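Local coordinates for protein exoglucanase A (Cellulomonas fimi, PDB 7CBD) that hydrolyses the 1,4-beta-glucosidic linkages of cellulose with inversion of anomeric configuration, releasing cellobiose from non-reducing chain ends, this chain being its family 6 catalytic domain, at residues A51-I57 and F89-D95; L96-F102 and E147-N153; A112-L117 and Y169-G173. All coordinates share one frame; numbering follows the deposited sequence.

Contact 1 of 3, residues A51-I57 and F89-D95; sequences AVWMDRI and FNLVIYD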
loop_
_atom_site.group_PDB
_atom_site.type_symbol
_atom_site.label_atom_id
_atom_site.label_comp_id
_atom_site.label_asym_id
_atom_site.label_seq_id
_atom_site.Cartn_x
_atom_site.Cartn_y
_atom_site.Cartn_z
ATOM N N ALA A 51 1.744 -5.152 -7.301
ATOM C CA ALA A 51 0.326 -5.351 -7.544
ATOM C C ALA A 51 -0.134 -4.569 -8.766
ATOM O O ALA A 51 0.382 -3.490 -9.078
ATOM C CB ALA A 51 -0.496 -4.920 -6.333
ATOM N N VAL A 52 -1.134 -5.123 -9.445
ATOM C CA VAL A 52 -1.812 -4.445 -10.540
ATOM C C VAL A 52 -3.046 -3.753 -9.977
ATOM O O VAL A 52 -3.891 -4.394 -9.338
ATOM C CB VAL A 52 -2.189 -5.442 -11.648
ATOM C CG1 VAL A 52 -3.078 -4.766 -12.683
ATOM C CG2 VAL A 52 -0.925 -6.009 -12.279
ATOM N N TRP A 53 -3.155 -2.448 -10.211
ATOM C CA TRP A 53 -4.230 -1.636 -9.647
ATOM C C TRP A 53 -5.350 -1.476 -10.666
ATOM O O TRP A 53 -5.128 -0.949 -11.762
ATOM C CB TRP A 53 -3.716 -0.248 -9.262
ATOM C CG TRP A 53 -2.833 -0.240 -8.056
ATOM C CD1 TRP A 53 -1.618 -0.865 -7.916
ATOM C CD2 TRP A 53 -3.092 0.423 -6.811
ATOM N NE1 TRP A 53 -1.106 -0.619 -6.658
ATOM C CE2 TRP A 53 -1.992 0.165 -5.963
ATOM C CE3 TRP A 53 -4.141 1.213 -6.332
ATOM C CZ2 TRP A 53 -1.925 0.658 -4.661
ATOM C CZ3 TRP A 53 -4.063 1.704 -5.040
ATOM C CH2 TRP A 53 -2.965 1.430 -4.223
ATOM N N MET A 54 -6.560 -1.896 -10.294
ATOM C CA MET A 54 -7.753 -1.532 -11.054
ATOM C C MET A 54 -8.292 -0.229 -10.460
ATOM O O MET A 54 -9.271 -0.194 -9.717
ATOM C CB MET A 54 -8.774 -2.664 -11.025
ATOM C CG MET A 54 -8.317 -3.902 -11.804
ATOM S SD MET A 54 -8.220 -3.642 -13.593
ATOM C CE MET A 54 -6.461 -3.768 -13.907
ATOM N N ASP A 55 -7.591 0.866 -10.766
ATOM C CA ASP A 55 -7.872 2.149 -10.126
ATOM C C ASP A 55 -8.954 2.956 -10.827
ATOM O O ASP A 55 -9.245 4.079 -10.402
ATOM C CB ASP A 55 -6.596 2.986 -9.927
ATOM C CG ASP A 55 -5.851 3.268 -11.222
ATOM O OD1 ASP A 55 -6.210 2.706 -12.272
ATOM O OD2 ASP A 55 -4.887 4.068 -11.187
ATOM N N ARG A 56 -9.557 2.408 -11.876
ATOM C CA ARG A 56 -10.686 3.013 -12.565
ATOM C C ARG A 56 -11.275 1.939 -13.463
ATOM O O ARG A 56 -10.610 0.948 -13.787
ATOM C CB ARG A 56 -10.273 4.243 -13.383
ATOM C CG ARG A 56 -9.006 4.054 -14.177
ATOM C CD ARG A 56 -8.639 5.321 -14.949
ATOM N NE ARG A 56 -7.238 5.360 -15.358
ATOM C CZ ARG A 56 -6.753 6.136 -16.325
ATOM N NH1 ARG A 56 -5.459 6.101 -16.609
ATOM N NH2 ARG A 56 -7.556 6.943 -17.009
ATOM N N ILE A 57 -12.522 2.157 -13.882
ATOM C CA ILE A 57 -13.210 1.167 -14.708
ATOM C C ILE A 57 -12.442 0.896 -15.998
ATOM O O ILE A 57 -12.337 -0.254 -16.442
ATOM C CB ILE A 57 -14.661 1.610 -14.966
ATOM C CG1 ILE A 57 -15.503 1.354 -13.718
ATOM C CG2 ILE A 57 -15.237 0.906 -16.202
ATOM C CD1 ILE A 57 -16.772 2.194 -13.659
ATOM N N PHE A 89 -1.126 -13.607 -7.747
ATOM C CA PHE A 89 -1.285 -12.383 -8.514
ATOM C C PHE A 89 -1.904 -11.340 -7.590
ATOM O O PHE A 89 -3.026 -11.525 -7.115
ATOM C CB PHE A 89 -2.192 -12.676 -9.713
ATOM C CG PHE A 89 -2.648 -11.452 -10.450
ATOM C CD1 PHE A 89 -1.729 -10.582 -11.005
ATOM C CD2 PHE A 89 -3.999 -11.165 -10.589
ATOM C CE1 PHE A 89 -2.144 -9.450 -11.684
ATOM C CE2 PHE A 89 -4.418 -10.045 -11.270
ATOM C CZ PHE A 89 -3.486 -9.184 -11.819
ATOM N N ASN A 90 -1.161 -10.270 -7.305
ATOM C CA ASN A 90 -1.665 -9.193 -6.456
ATOM C C ASN A 90 -2.490 -8.217 -7.282
ATOM O O ASN A 90 -1.992 -7.648 -8.257
ATOM C CB ASN A 90 -0.508 -8.452 -5.795
ATOM C CG ASN A 90 0.204 -9.295 -4.768
ATOM O OD1 ASN A 90 -0.311 -9.511 -3.674
ATOM N ND2 ASN A 90 1.392 -9.777 -5.113
ATOM N N LEU A 91 -3.737 -8.000 -6.866
ATOM C CA LEU A 91 -4.703 -7.184 -7.587
ATOM C C LEU A 91 -5.296 -6.194 -6.596
ATOM O O LEU A 91 -5.684 -6.589 -5.493
ATOM C CB LEU A 91 -5.818 -8.113 -8.058
ATOM C CG LEU A 91 -6.607 -7.930 -9.363
ATOM C CD1 LEU A 91 -8.065 -8.371 -9.198
ATOM C CD2 LEU A 91 -6.510 -6.577 -9.981
ATOM N N VAL A 92 -5.374 -4.917 -6.964
ATOM C CA VAL A 92 -5.947 -3.905 -6.077
ATOM C C VAL A 92 -7.330 -3.505 -6.574
ATOM O O VAL A 92 -7.486 -3.043 -7.714
ATOM C CB VAL A 92 -5.052 -2.671 -5.915
ATOM C CG1 VAL A 92 -5.554 -1.836 -4.735
ATOM C CG2 VAL A 92 -3.611 -3.090 -5.698
ATOM N N ILE A 93 -8.314 -3.673 -5.695
ATOM C CA ILE A 93 -9.692 -3.260 -5.914
ATOM C C ILE A 93 -9.810 -1.859 -5.312
ATOM O O ILE A 93 -9.622 -1.681 -4.104
ATOM C CB ILE A 93 -10.642 -4.246 -5.211
ATOM C CG1 ILE A 93 -10.353 -5.687 -5.653
ATOM C CG2 ILE A 93 -12.097 -3.871 -5.435
ATOM C CD1 ILE A 93 -10.505 -5.927 -7.139
ATOM N N TYR A 94 -10.062 -0.851 -6.150
ATOM C CA TYR A 94 -9.891 0.535 -5.714
ATOM C C TYR A 94 -10.753 1.474 -6.544
ATOM O O TYR A 94 -10.231 2.277 -7.328
ATOM C CB TYR A 94 -8.414 0.944 -5.818
ATOM C CG TYR A 94 -8.028 2.281 -5.195
ATOM C CD1 TYR A 94 -8.478 2.651 -3.934
ATOM C CD2 TYR A 94 -7.165 3.145 -5.860
ATOM C CE1 TYR A 94 -8.105 3.867 -3.361
ATOM C CE2 TYR A 94 -6.784 4.346 -5.300
ATOM C CZ TYR A 94 -7.251 4.702 -4.051
ATOM O OH TYR A 94 -6.853 5.906 -3.508
ATOM N N ASP A 95 -12.081 1.399 -6.370
ATOM C CA ASP A 95 -12.940 2.319 -7.107
ATOM C C ASP A 95 -14.257 2.608 -6.393
ATOM O O ASP A 95 -15.261 2.882 -7.059
ATOM C CB ASP A 95 -13.203 1.813 -8.534
ATOM C CG ASP A 95 -13.525 2.933 -9.507
ATOM O OD1 ASP A 95 -13.234 4.119 -9.216
ATOM O OD2 ASP A 95 -14.060 2.605 -10.586
#
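The indole of W53 and the isopropyl group of V92 run alongside each other from the same face of a parallel strand pair. V92 CG2 sits against the indole, 3.5 Å from the centroid of the five-membered ring and almost on its normal, a CH-pi contact that suits a beta-branched residue, whose two methyls spread against one face of a broad flat ring. V92 CG1, anti to its own backbone N (chi1 -166°), lies against the same face at the benzo side, 3.7 Å from W53 CE3. A51 CB touches V92 CG2 and lies 3.6 Å from N90 CB, a closeness that suits a small residue, while the amide of N90 leads away to Y10 and Q15. Farther along, the indole turns its edge to the face of Y94 in an offset edge-to-face pair, with centroids 5.3 Å apart and planes at 81°. The far ends of both rings are fixed elsewhere: W53 NE1 bonds to I364 O, and the Y94 hydroxyl reaches D100.

Three backbone bonds knit strands 52-54 and 89-93 together, V52 N to N90 O, V92 N to V52 O and M54 N to V92 O. Neighbouring parallel strands of this kind form the core of the distorted beta/alpha barrel of glycoside hydrolase family 6, and here the W53 face, with Y94 just past the strand end, is near the predicted catalytic D149 and D371.

On the other face V52, F89, M54 and L91 meet through carbon atoms. V52 points CG2 at the edge of the F89 ring, 3.7 Å from CE1, and H72 of helix 69-83 touches both side chains. M54, its flexible chain bent at chi2 and chi3, brings CG to 3.7 Å from L91 CD2, the two side chains passing at a slant.

Contact 2 of 3, residues L96-F102 and E147-N153; sequences LPGRDCF and EPDSLPN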
loop_
_atom_site.group_PDB
_atom_site.type_symbol
_atom_site.label_atom_id
_atom_site.label_comp_id
_atom_site.label_asym_id
_atom_site.label_seq_id
_atom_site.Cartn_x
_atom_site.Cartn_y
_atom_site.Cartn_z
ATOM N N LEU A 96 -14.268 2.616 -5.057
ATOM C CA LEU A 96 -15.527 2.802 -4.341
ATOM C C LEU A 96 -16.181 4.131 -4.710
ATOM O O LEU A 96 -15.494 5.125 -4.981
ATOM C CB LEU A 96 -15.312 2.806 -2.831
ATOM C CG LEU A 96 -15.258 1.434 -2.178
ATOM C CD1 LEU A 96 -14.705 1.555 -0.782
ATOM C CD2 LEU A 96 -16.609 0.753 -2.156
ATOM N N PRO A 97 -17.512 4.190 -4.691
ATOM C CA PRO A 97 -18.180 5.497 -4.753
ATOM C C PRO A 97 -17.669 6.381 -3.624
ATOM O O PRO A 97 -17.488 5.923 -2.496
ATOM C CB PRO A 97 -19.665 5.147 -4.565
ATOM C CG PRO A 97 -19.758 3.694 -4.952
ATOM C CD PRO A 97 -18.468 3.084 -4.509
ATOM N N GLY A 98 -17.416 7.650 -3.941
ATOM C CA GLY A 98 -16.886 8.567 -2.947
ATOM C C GLY A 98 -15.491 8.220 -2.472
ATOM O O GLY A 98 -15.130 8.541 -1.334
ATOM N N ARG A 99 -14.690 7.583 -3.331
ATOM C CA ARG A 99 -13.360 7.117 -2.958
ATOM C C ARG A 99 -12.534 8.235 -2.339
ATOM O O ARG A 99 -12.610 9.392 -2.756
ATOM C CB ARG A 99 -12.634 6.611 -4.208
ATOM C CG ARG A 99 -11.659 5.481 -3.943
ATOM C CD ARG A 99 -10.930 5.059 -5.207
ATOM N NE ARG A 99 -9.998 6.089 -5.642
ATOM C CZ ARG A 99 -9.342 6.067 -6.795
ATOM N NH1 ARG A 99 -9.500 5.053 -7.641
ATOM N NH2 ARG A 99 -8.521 7.062 -7.100
ATOM N N ASP A 100 -11.737 7.877 -1.332
ATOM C CA ASP A 100 -10.807 8.805 -0.684
ATOM C C ASP A 100 -11.537 10.035 -0.141
ATOM O O ASP A 100 -11.212 11.176 -0.469
ATOM C CB ASP A 100 -9.672 9.216 -1.631
ATOM C CG ASP A 100 -9.056 8.037 -2.347
ATOM O OD1 ASP A 100 -8.391 7.210 -1.691
ATOM O OD2 ASP A 100 -9.239 7.925 -3.573
ATOM N N CYS A 101 -12.528 9.784 0.716
ATOM C CA CYS A 101 -13.456 10.846 1.102
ATOM C C CYS A 101 -12.808 11.968 1.904
ATOM O O CYS A 101 -13.347 13.080 1.922
ATOM C CB CYS A 101 -14.650 10.271 1.859
ATOM S SG CYS A 101 -14.241 9.435 3.411
ATOM N N PHE A 102 -11.803 11.638 2.635
ATOM C CA PHE A 102 -10.959 12.692 3.374
ATOM C C PHE A 102 -10.055 13.649 2.451
ATOM O O PHE A 102 -9.560 14.576 3.002
ATOM C CB PHE A 102 -10.062 11.937 4.365
ATOM C CG PHE A 102 -9.457 12.785 5.452
ATOM C CD1 PHE A 102 -10.192 13.770 6.088
ATOM C CD2 PHE A 102 -8.154 12.555 5.870
ATOM C CE1 PHE A 102 -9.630 14.526 7.100
ATOM C CE2 PHE A 102 -7.589 13.303 6.882
ATOM C CZ PHE A 102 -8.331 14.285 7.500
ATOM N N GLU A 147 -9.829 -2.179 -1.417
ATOM C CA GLU A 147 -10.188 -0.772 -1.246
ATOM C C GLU A 147 -9.331 -0.028 -0.229
ATOM O O GLU A 147 -9.793 0.319 0.868
ATOM C CB GLU A 147 -11.690 -0.618 -0.993
ATOM C CG GLU A 147 -12.548 -1.083 -2.165
ATOM C CD GLU A 147 -12.521 -0.151 -3.376
ATOM O OE1 GLU A 147 -12.013 0.990 -3.275
ATOM O OE2 GLU A 147 -13.020 -0.560 -4.448
ATOM N N PRO A 148 -8.085 0.274 -0.584
ATOM C CA PRO A 148 -7.268 1.163 0.252
ATOM C C PRO A 148 -7.979 2.482 0.536
ATOM O O PRO A 148 -8.805 2.948 -0.249
ATOM C CB PRO A 148 -6.012 1.385 -0.602
ATOM C CG PRO A 148 -5.950 0.167 -1.496
ATOM C CD PRO A 148 -7.377 -0.173 -1.795
ATOM N N ASP A 149 -7.656 3.077 1.686
ATOM C CA ASP A 149 -8.162 4.404 2.048
ATOM C C ASP A 149 -9.688 4.464 2.080
ATOM O O ASP A 149 -10.289 5.438 1.618
ATOM C CB ASP A 149 -7.589 5.491 1.136
ATOM C CG ASP A 149 -7.899 6.888 1.632
ATOM O OD1 ASP A 149 -8.033 7.065 2.863
ATOM O OD2 ASP A 149 -8.043 7.799 0.788
ATOM N N SER A 150 -10.329 3.432 2.634
ATOM C CA SER A 150 -11.790 3.407 2.665
ATOM C C SER A 150 -12.334 3.364 4.089
ATOM O O SER A 150 -12.498 4.412 4.725
ATOM C CB SER A 150 -12.358 2.275 1.791
ATOM O OG SER A 150 -11.983 0.986 2.260
ATOM N N LEU A 151 -12.589 2.159 4.604
ATOM C CA LEU A 151 -13.389 2.011 5.820
ATOM C C LEU A 151 -12.895 2.800 7.027
ATOM O O LEU A 151 -13.743 3.341 7.760
ATOM C CB LEU A 151 -13.599 0.531 6.161
ATOM C CG LEU A 151 -14.504 -0.221 5.188
ATOM C CD1 LEU A 151 -14.361 -1.723 5.385
ATOM C CD2 LEU A 151 -15.958 0.190 5.356
ATOM N N PRO A 152 -11.594 2.894 7.316
ATOM C CA PRO A 152 -11.173 3.643 8.511
ATOM C C PRO A 152 -11.472 5.135 8.456
ATOM O O PRO A 152 -11.397 5.795 9.500
ATOM C CB PRO A 152 -9.668 3.374 8.586
ATOM C CG PRO A 152 -9.479 2.070 7.848
ATOM C CD PRO A 152 -10.464 2.152 6.720
ATOM N N ASN A 153 -11.796 5.690 7.285
ATOM C CA ASN A 153 -12.281 7.066 7.258
ATOM C C ASN A 153 -13.567 7.212 8.052
ATOM O O ASN A 153 -13.876 8.306 8.532
ATOM C CB ASN A 153 -12.544 7.505 5.820
ATOM C CG ASN A 153 -11.281 7.782 5.061
ATOM O OD1 ASN A 153 -10.602 8.776 5.317
ATOM N ND2 ASN A 153 -10.950 6.905 4.123
HETATM O O HOH W 1 -12.063 5.255 -0.470
HETATM O O HOH W 2 -9.598 9.651 2.424
#
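L96 lays its branched end against the bent side chain of E147, with L96 CG 3.4 Å from E147 CD, and this is a closely packed end of the contact. L96 CD1 reaches past the glutamate to S150 CB at 3.6 Å, so a leucine serves well here: one methyl fills the angle between the aliphatic part of E147 and the serine. The bend in E147 turns its carboxylate toward the start of the other loop, where OE1 takes a weak bond from L96 N, while OE2 is held by Y120 and by D95 N. S150 OG donates to E147 O at 2.7 Å, a bond that links the serine side chain to the glutamate's own carbonyl. Packing is close again where C101 SG, in disulfide linkage with C163, rests 3.5 Å from N153 CB. N153 suits this buried place because its amide reaches two ways: ND2 donates to S150 O and, from above the carboxylate plane, to D149 OD1, while OD1 is bonded to N157.

Both segments are loops at the C-terminal ends of neighbouring parallel strands, 87-93 and 141-146, which is where the active site of a family 6 beta/alpha barrel lies. D149, predicted to be the proton donor, comes from the second loop and meets D100 of the first: D149 OD2 is 2.6 Å from D100 OD1, the carboxylates nearly coplanar. R99 NE approaches D100 OD2 on its syn side, forming a salt bridge, and Y94 OH binds OD1, so D100 is held from several directions.

Away from L96 water enters the interface. One water links the aspartate backbones, accepting from D100 N and donating to D149 O. The looser side is that of the partly exposed D149 and F102, where a second water lies among F102 N, D149 OD2 and N153 OD1.

Contact 3 of 3, residues A112-L117 and Y169-G173; sequences ATDAGL and YYRQG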
loop_
_atom_site.group_PDB
_atom_site.type_symbol
_atom_site.label_atom_id
_atom_site.label_comp_id
_atom_site.label_asym_id
_atom_site.label_seq_id
_atom_site.Cartn_x
_atom_site.Cartn_y
_atom_site.Cartn_z
ATOM N N ALA A 112 -20.498 9.489 -4.670
ATOM C CA ALA A 112 -21.135 8.876 -3.506
ATOM C C ALA A 112 -22.648 9.053 -3.622
ATOM O O ALA A 112 -23.266 9.874 -2.942
ATOM C CB ALA A 112 -20.605 9.501 -2.223
ATOM N N THR A 113 -23.236 8.284 -4.543
ATOM C CA THR A 113 -24.671 8.273 -4.789
ATOM C C THR A 113 -25.074 6.849 -5.135
ATOM O O THR A 113 -24.235 6.013 -5.479
ATOM C CB THR A 113 -25.066 9.140 -5.992
ATOM O OG1 THR A 113 -24.429 8.619 -7.168
ATOM C CG2 THR A 113 -24.671 10.593 -5.789
ATOM N N ASP A 114 -26.384 6.592 -5.082
ATOM C CA ASP A 114 -26.897 5.286 -5.489
ATOM C C ASP A 114 -26.489 4.950 -6.916
ATOM O O ASP A 114 -26.178 3.795 -7.219
ATOM C CB ASP A 114 -28.419 5.240 -5.346
ATOM C CG ASP A 114 -28.870 4.995 -3.917
ATOM O OD1 ASP A 114 -30.073 4.734 -3.721
ATOM O OD2 ASP A 114 -28.042 5.075 -2.989
ATOM N N ALA A 115 -26.484 5.942 -7.809
ATOM C CA ALA A 115 -26.062 5.683 -9.182
ATOM C C ALA A 115 -24.595 5.282 -9.227
ATOM O O ALA A 115 -24.210 4.382 -9.983
ATOM C CB ALA A 115 -26.321 6.910 -10.052
ATOM N N GLY A 116 -23.761 5.940 -8.419
ATOM C CA GLY A 116 -22.363 5.551 -8.350
ATOM C C GLY A 116 -22.184 4.133 -7.840
ATOM O O GLY A 116 -21.377 3.364 -8.371
ATOM N N LEU A 117 -22.956 3.760 -6.817
ATOM C CA LEU A 117 -22.879 2.398 -6.295
ATOM C C LEU A 117 -23.354 1.376 -7.320
ATOM O O LEU A 117 -22.760 0.304 -7.448
ATOM C CB LEU A 117 -23.680 2.277 -5.001
ATOM C CG LEU A 117 -23.686 0.884 -4.362
ATOM C CD1 LEU A 117 -22.296 0.505 -3.856
ATOM C CD2 LEU A 117 -24.724 0.820 -3.238
ATOM N N TYR A 169 -21.945 3.844 1.216
ATOM C CA TYR A 169 -21.417 3.236 0.005
ATOM C C TYR A 169 -20.130 2.468 0.256
ATOM O O TYR A 169 -19.891 1.456 -0.406
ATOM C CB TYR A 169 -21.257 4.297 -1.081
ATOM C CG TYR A 169 -22.571 4.982 -1.343
ATOM C CD1 TYR A 169 -23.626 4.284 -1.912
ATOM C CD2 TYR A 169 -22.777 6.304 -0.980
ATOM C CE1 TYR A 169 -24.841 4.888 -2.138
ATOM C CE2 TYR A 169 -23.987 6.916 -1.200
ATOM C CZ TYR A 169 -25.015 6.203 -1.779
ATOM O OH TYR A 169 -26.225 6.808 -1.999
ATOM N N TYR A 170 -19.302 2.906 1.207
ATOM C CA TYR A 170 -18.153 2.088 1.581
ATOM C C TYR A 170 -18.619 0.774 2.188
ATOM O O TYR A 170 -18.108 -0.295 1.843
ATOM C CB TYR A 170 -17.255 2.819 2.579
ATOM C CG TYR A 170 -16.434 3.980 2.058
ATOM C CD1 TYR A 170 -15.527 4.610 2.895
ATOM C CD2 TYR A 170 -16.559 4.456 0.752
ATOM C CE1 TYR A 170 -14.769 5.684 2.468
ATOM C CE2 TYR A 170 -15.787 5.539 0.301
ATOM C CZ TYR A 170 -14.905 6.152 1.176
ATOM O OH TYR A 170 -14.147 7.237 0.786
ATOM N N ARG A 171 -19.603 0.829 3.085
ATOM C CA ARG A 171 -20.082 -0.395 3.715
ATOM C C ARG A 171 -20.714 -1.331 2.687
ATOM O O ARG A 171 -20.413 -2.528 2.649
ATOM C CB ARG A 171 -21.068 -0.054 4.827
ATOM C CG ARG A 171 -20.424 0.517 6.078
ATOM C CD ARG A 171 -21.510 0.739 7.108
ATOM N NE ARG A 171 -21.053 1.308 8.371
ATOM C CZ ARG A 171 -20.763 0.589 9.450
ATOM N NH1 ARG A 171 -20.836 -0.737 9.415
ATOM N NH2 ARG A 171 -20.392 1.197 10.568
ATOM N N GLN A 172 -21.591 -0.798 1.835
ATOM C CA GLN A 172 -22.286 -1.654 0.878
ATOM C C GLN A 172 -21.365 -2.081 -0.258
ATOM O O GLN A 172 -21.462 -3.214 -0.749
ATOM C CB GLN A 172 -23.536 -0.949 0.356
ATOM C CG GLN A 172 -24.551 -0.643 1.457
ATOM C CD GLN A 172 -25.654 0.294 1.013
ATOM O OE1 GLN A 172 -26.042 0.306 -0.155
ATOM N NE2 GLN A 172 -26.171 1.085 1.950
ATOM N N GLY A 173 -20.457 -1.198 -0.676
ATOM C CA GLY A 173 -19.544 -1.543 -1.749
ATOM C C GLY A 173 -18.525 -2.578 -1.329
ATOM O O GLY A 173 -18.244 -3.518 -2.077
#
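The first turn of helix 114-132 meets a turn in the middle of helix 161-182, the backbones coming nearest at L117 and Y169, whose CA atoms are 6.5 Å apart. Y169 fills the space between them, its CG anti to the carbonyl carbon (chi1 -57°), which sends the ring across to the helix start. There Y169 OH donates to D114 OD2 at 2.7 Å, meeting the anti side of a carboxylate turned almost perpendicular to the ring. T113 O lies over one ring face, toward its rim, A112 packs obliquely near CE2, and L117 CB is 3.7 Å from Y169 CD1. A leucine suits this position, since it reaches beyond the ring as well: L117 CD1 lies 4.0 Å from G173 CA, and a CB on that glycine would run into Y169 O. With a phenylalanine in place of Y169, the ring could still pack on L117, but D114 would probably lose its hydroxyl partner and its carboxylate would be freer to turn. T113 caps the helix, its OG1 accepting from G116 N at 3.0 Å: a threonine N-cap at the start of one of the outer helices that pack side by side around the family 6 barrel.

Contacts 1 and 2 are both buried and follow one another along the chain, strand 87-93 running from the first straight into the loop of the second. They touch through Y94 and D100 and through the backbone of I93 and E147. Contact 1 is barrel core, joined by strand bonds and apolar or aromatic side chains; contact 2, at the C-terminal strand ends, depends on carboxylates, an arginine and water. Contact 3 is the most peripheral, partly exposed and away from the annotated sites, with one aromatic residue supplying most of its chemistry. It alternates in sequence with contact 2 and meets it where Y170 OH bonds G98 O, whereas contact 1 remains about 6 Å from contact 3 at the nearest atoms.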